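Local coordinates for protein CurF (PDB 5DP2) that probably forms the cyclopropane ring of curacin A as an NADPH-dependent cyclopropanase related to enoyl reductases, at residues Gly170-Phe181 against Leu302-Pro312. Numbering follows the deposited sequence.
With NAP (NADP nicotinamide-adenine-dinucleotide phosphate), chain B.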
# COMPACT_ATOMS: atom_id res chain seq x y z
N GLY A 170 1.87 2.12 -6.53
CA GLY A 170 1.00 2.70 -5.52
C GLY A 170 1.78 3.36 -4.39
O GLY A 170 1.63 4.55 -4.09
N ALA A 171 2.62 2.56 -3.72
CA ALA A 171 3.43 3.11 -2.64
C ALA A 171 4.32 4.23 -3.15
O ALA A 171 4.49 5.26 -2.49
CB ALA A 171 4.24 2.00 -1.97
N GLY A 172 4.92 4.02 -4.33
CA GLY A 172 5.82 5.02 -4.90
C GLY A 172 5.14 6.34 -5.22
O GLY A 172 5.68 7.41 -4.93
N GLN A 173 3.94 6.28 -5.81
CA GLN A 173 3.22 7.51 -6.14
C GLN A 173 2.85 8.27 -4.87
O GLN A 173 2.94 9.51 -4.81
CB GLN A 173 1.95 7.19 -6.94
CG GLN A 173 2.24 6.86 -8.41
CD GLN A 173 2.38 8.12 -9.25
OE1 GLN A 173 1.40 8.84 -9.46
NE2 GLN A 173 3.58 8.40 -9.72
N ALA A 174 2.39 7.54 -3.84
CA ALA A 174 2.09 8.18 -2.55
C ALA A 174 3.35 8.81 -1.95
O ALA A 174 3.30 9.94 -1.43
CB ALA A 174 1.48 7.18 -1.58
N ALA A 175 4.46 8.10 -2.02
CA ALA A 175 5.73 8.62 -1.52
C ALA A 175 6.16 9.87 -2.26
O ALA A 175 6.68 10.80 -1.63
CB ALA A 175 6.79 7.53 -1.57
N VAL A 176 5.98 9.93 -3.58
CA VAL A 176 6.33 11.16 -4.30
C VAL A 176 5.49 12.33 -3.79
O VAL A 176 6.02 13.41 -3.51
CB VAL A 176 6.18 10.99 -5.84
CG1 VAL A 176 6.33 12.34 -6.53
CG2 VAL A 176 7.19 10.00 -6.38
N GLN A 177 4.18 12.13 -3.67
CA GLN A 177 3.34 13.22 -3.20
C GLN A 177 3.78 13.68 -1.81
O GLN A 177 3.87 14.89 -1.54
CB GLN A 177 1.86 12.81 -3.11
CG GLN A 177 1.15 12.73 -4.45
CD GLN A 177 -0.36 12.72 -4.23
OE1 GLN A 177 -0.88 13.50 -3.43
NE2 GLN A 177 -1.05 11.88 -4.97
N LEU A 178 4.03 12.74 -0.90
CA LEU A 178 4.41 13.10 0.46
C LEU A 178 5.79 13.75 0.51
O LEU A 178 5.99 14.76 1.21
CB LEU A 178 4.36 11.86 1.37
CG LEU A 178 2.97 11.50 1.82
CD1 LEU A 178 2.94 10.07 2.31
CD2 LEU A 178 2.50 12.44 2.92
N ALA A 179 6.76 13.20 -0.21
CA ALA A 179 8.08 13.79 -0.21
C ALA A 179 8.04 15.25 -0.69
O ALA A 179 8.72 16.11 -0.13
CB ALA A 179 9.04 12.96 -1.04
N GLN A 180 7.24 15.50 -1.72
CA GLN A 180 7.14 16.90 -2.19
C GLN A 180 6.37 17.78 -1.22
O GLN A 180 6.76 18.94 -1.02
CB GLN A 180 6.58 16.93 -3.58
CG GLN A 180 7.50 16.17 -4.51
CD GLN A 180 7.31 16.53 -5.95
OE1 GLN A 180 6.19 16.64 -6.45
NE2 GLN A 180 8.43 16.75 -6.63
N PHE A 181 5.33 17.25 -0.56
CA PHE A 181 4.63 17.99 0.49
C PHE A 181 5.60 18.40 1.62
O PHE A 181 5.49 19.49 2.18
CB PHE A 181 3.47 17.14 1.04
CG PHE A 181 2.81 17.72 2.28
CD1 PHE A 181 1.98 18.81 2.19
CD2 PHE A 181 3.09 17.18 3.54
CE1 PHE A 181 1.42 19.35 3.33
CE2 PHE A 181 2.52 17.71 4.68
CZ PHE A 181 1.68 18.79 4.57
N LEU A 302 -5.09 16.38 5.36
CA LEU A 302 -4.37 16.65 4.13
C LEU A 302 -5.21 16.26 2.91
O LEU A 302 -5.15 16.93 1.87
CB LEU A 302 -3.01 15.94 4.12
CG LEU A 302 -2.07 16.30 5.26
CD1 LEU A 302 -0.79 15.53 5.13
CD2 LEU A 302 -1.78 17.80 5.32
N PHE A 303 -6.01 15.20 3.02
CA PHE A 303 -6.93 14.86 1.96
C PHE A 303 -8.12 15.81 1.95
O PHE A 303 -8.65 16.12 0.86
CB PHE A 303 -7.37 13.41 2.07
CG PHE A 303 -6.28 12.49 1.64
CD1 PHE A 303 -6.00 12.31 0.28
CD2 PHE A 303 -5.47 11.87 2.56
CE1 PHE A 303 -4.95 11.51 -0.15
CE2 PHE A 303 -4.41 11.07 2.14
CZ PHE A 303 -4.16 10.90 0.80
N GLU A 304 -8.56 16.28 3.11
CA GLU A 304 -9.65 17.26 3.19
C GLU A 304 -9.31 18.54 2.47
O GLU A 304 -10.15 19.14 1.78
CB GLU A 304 -9.95 17.61 4.65
CG GLU A 304 -10.78 16.58 5.36
CD GLU A 304 -12.08 16.33 4.64
OE1 GLU A 304 -12.79 17.31 4.31
OE2 GLU A 304 -12.38 15.17 4.38
N SER A 305 -8.09 19.02 2.66
CA SER A 305 -7.63 20.29 2.11
C SER A 305 -7.13 20.22 0.66
O SER A 305 -7.01 21.23 0.00
CB SER A 305 -6.48 20.84 2.94
OG SER A 305 -5.32 20.03 2.81
N GLY A 306 -6.78 19.02 0.21
CA GLY A 306 -6.17 18.87 -1.11
C GLY A 306 -4.65 18.97 -1.11
O GLY A 306 -4.05 18.92 -2.18
N SER A 307 -4.00 19.09 0.05
CA SER A 307 -2.54 18.98 0.12
C SER A 307 -2.03 17.64 -0.41
O SER A 307 -0.92 17.57 -0.92
CB SER A 307 -2.05 19.19 1.55
OG SER A 307 -2.16 20.54 1.95
N LEU A 308 -2.81 16.59 -0.19
CA LEU A 308 -2.59 15.29 -0.83
C LEU A 308 -3.82 15.01 -1.68
O LEU A 308 -4.93 15.47 -1.37
CB LEU A 308 -2.38 14.17 0.19
CG LEU A 308 -1.15 14.36 1.08
CD1 LEU A 308 -1.14 13.26 2.12
CD2 LEU A 308 0.16 14.37 0.29
N LYS A 309 -3.62 14.24 -2.77
CA LYS A 309 -4.66 13.93 -3.73
C LYS A 309 -4.75 12.43 -3.93
O LYS A 309 -3.76 11.72 -3.73
CB LYS A 309 -4.35 14.58 -5.08
CG LYS A 309 -4.19 16.08 -5.09
CD LYS A 309 -5.48 16.80 -5.31
CE LYS A 309 -5.29 18.25 -5.74
NZ LYS A 309 -5.07 19.24 -4.65
N PRO A 310 -5.91 11.93 -4.35
CA PRO A 310 -5.99 10.54 -4.73
C PRO A 310 -4.91 10.19 -5.75
O PRO A 310 -4.47 11.02 -6.56
CB PRO A 310 -7.37 10.40 -5.38
CG PRO A 310 -8.14 11.56 -4.91
CD PRO A 310 -7.18 12.65 -4.57
N LEU A 311 -4.48 8.93 -5.72
CA LEU A 311 -3.55 8.44 -6.76
C LEU A 311 -4.24 8.35 -8.10
O LEU A 311 -5.45 8.16 -8.17
CB LEU A 311 -3.01 7.06 -6.37
CG LEU A 311 -2.33 6.96 -5.03
CD1 LEU A 311 -1.77 5.55 -4.86
CD2 LEU A 311 -1.25 8.04 -4.85
N PRO A 312 -3.45 8.39 -9.19
CA PRO A 312 -3.98 7.91 -10.49
C PRO A 312 -4.54 6.50 -10.31
O PRO A 312 -3.99 5.73 -9.52
CB PRO A 312 -2.75 7.93 -11.41
CG PRO A 312 -1.83 8.91 -10.76
CD PRO A 312 -2.02 8.69 -9.30
PA NAP B . 3.14 -1.30 -6.98
O1A NAP B . 1.96 -0.60 -7.57
O2A NAP B . 4.31 -0.50 -6.53
O5B NAP B . 3.58 -2.43 -8.02
C5B NAP B . 4.87 -3.05 -7.93
C4B NAP B . 6.00 -2.17 -8.42
O4B NAP B . 7.17 -2.94 -8.46
C3B NAP B . 5.77 -1.58 -9.78
O3B NAP B . 5.69 -0.16 -9.64
C2B NAP B . 7.00 -2.00 -10.61
O2B NAP B . 7.66 -1.02 -11.36
C1B NAP B . 7.98 -2.46 -9.56
N9A NAP B . 8.82 -3.59 -9.95
C8A NAP B . 8.50 -4.93 -9.86
N7A NAP B . 9.52 -5.69 -10.31
C5A NAP B . 10.49 -4.85 -10.68
C6A NAP B . 11.80 -5.00 -11.23
N6A NAP B . 12.29 -6.23 -11.47
N1A NAP B . 12.51 -3.90 -11.47
C2A NAP B . 11.99 -2.70 -11.22
N3A NAP B . 10.78 -2.43 -10.71
C4A NAP B . 10.04 -3.50 -10.47
O3 NAP B . 2.66 -2.21 -5.75
PN NAP B . 2.28 -1.79 -4.25
O1N NAP B . 1.13 -2.61 -3.83
O2N NAP B . 2.19 -0.29 -4.13
O5D NAP B . 3.53 -2.32 -3.47
C5D NAP B . 4.82 -1.70 -3.70
C4D NAP B . 5.94 -2.62 -3.15
O4D NAP B . 6.02 -2.42 -1.76
C3D NAP B . 5.69 -4.12 -3.33
O3D NAP B . 6.97 -4.77 -3.41
C2D NAP B . 4.94 -4.50 -2.08
O2D NAP B . 5.11 -5.89 -1.79
C1D NAP B . 5.57 -3.59 -1.06
N1N NAP B . 4.77 -3.06 0.07
C2N NAP B . 5.20 -3.23 1.34
C3N NAP B . 4.50 -2.74 2.43
C7N NAP B . 5.02 -2.96 3.81
O7N NAP B . 4.25 -2.68 4.70
N7N NAP B . 6.29 -3.44 3.98
C4N NAP B . 3.31 -2.04 2.22
C5N NAP B . 2.89 -1.87 0.90
C6N NAP B . 3.63 -2.38 -0.17
P2B NAP B . 7.11 -0.41 -12.73
O1X NAP B . 5.87 0.40 -12.38
O2X NAP B . 8.26 0.43 -13.20
O3X NAP B . 6.79 -1.58 -13.63
O HOH W 1 -0.01 16.15 -3.68
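Leu308 sets its two methyls against CD2 of Leu178, with CD1 at 3.8 Å, the two side chains crossing at about a right angle. Leu311 packs one turn or so nearer the start of the helix. Its CD2 lies beside Ala174, and its CD1 reaches the backbone of Gly170. Phe143 of helix 140-153 also touches Ala174 and Leu311. At the other end, Phe181 has CG anti to its backbone N (chi1 171°), which swings the ring out to Leu302, where CZ meets CD2 at 3.7 Å, and to CB of Ser307.

Gln177 forms the polar edge. Its OE1 accepts from Lys309 N at 2.9 Å, in the carbonyl plane and on a lone pair. Its NE2 donates to Lys309 O at 3.0 Å, reaching that oxygen from above the carbonyl plane. The two bonds fix the turn of the amide. A leucine here would probably leave both backbone groups of Lys309 without these mates. A water lies within hydrogen-bonding distance of Gln177 OE1 and Ser307 O and can donate to either.

Gly170 N and Ala171 N bind the NADP diphosphate oxygens O1A and O2N. This is the diphosphate-binding helix of a Rossmann fold, flanked here by the linker from helix 290-305 to strand 313-317.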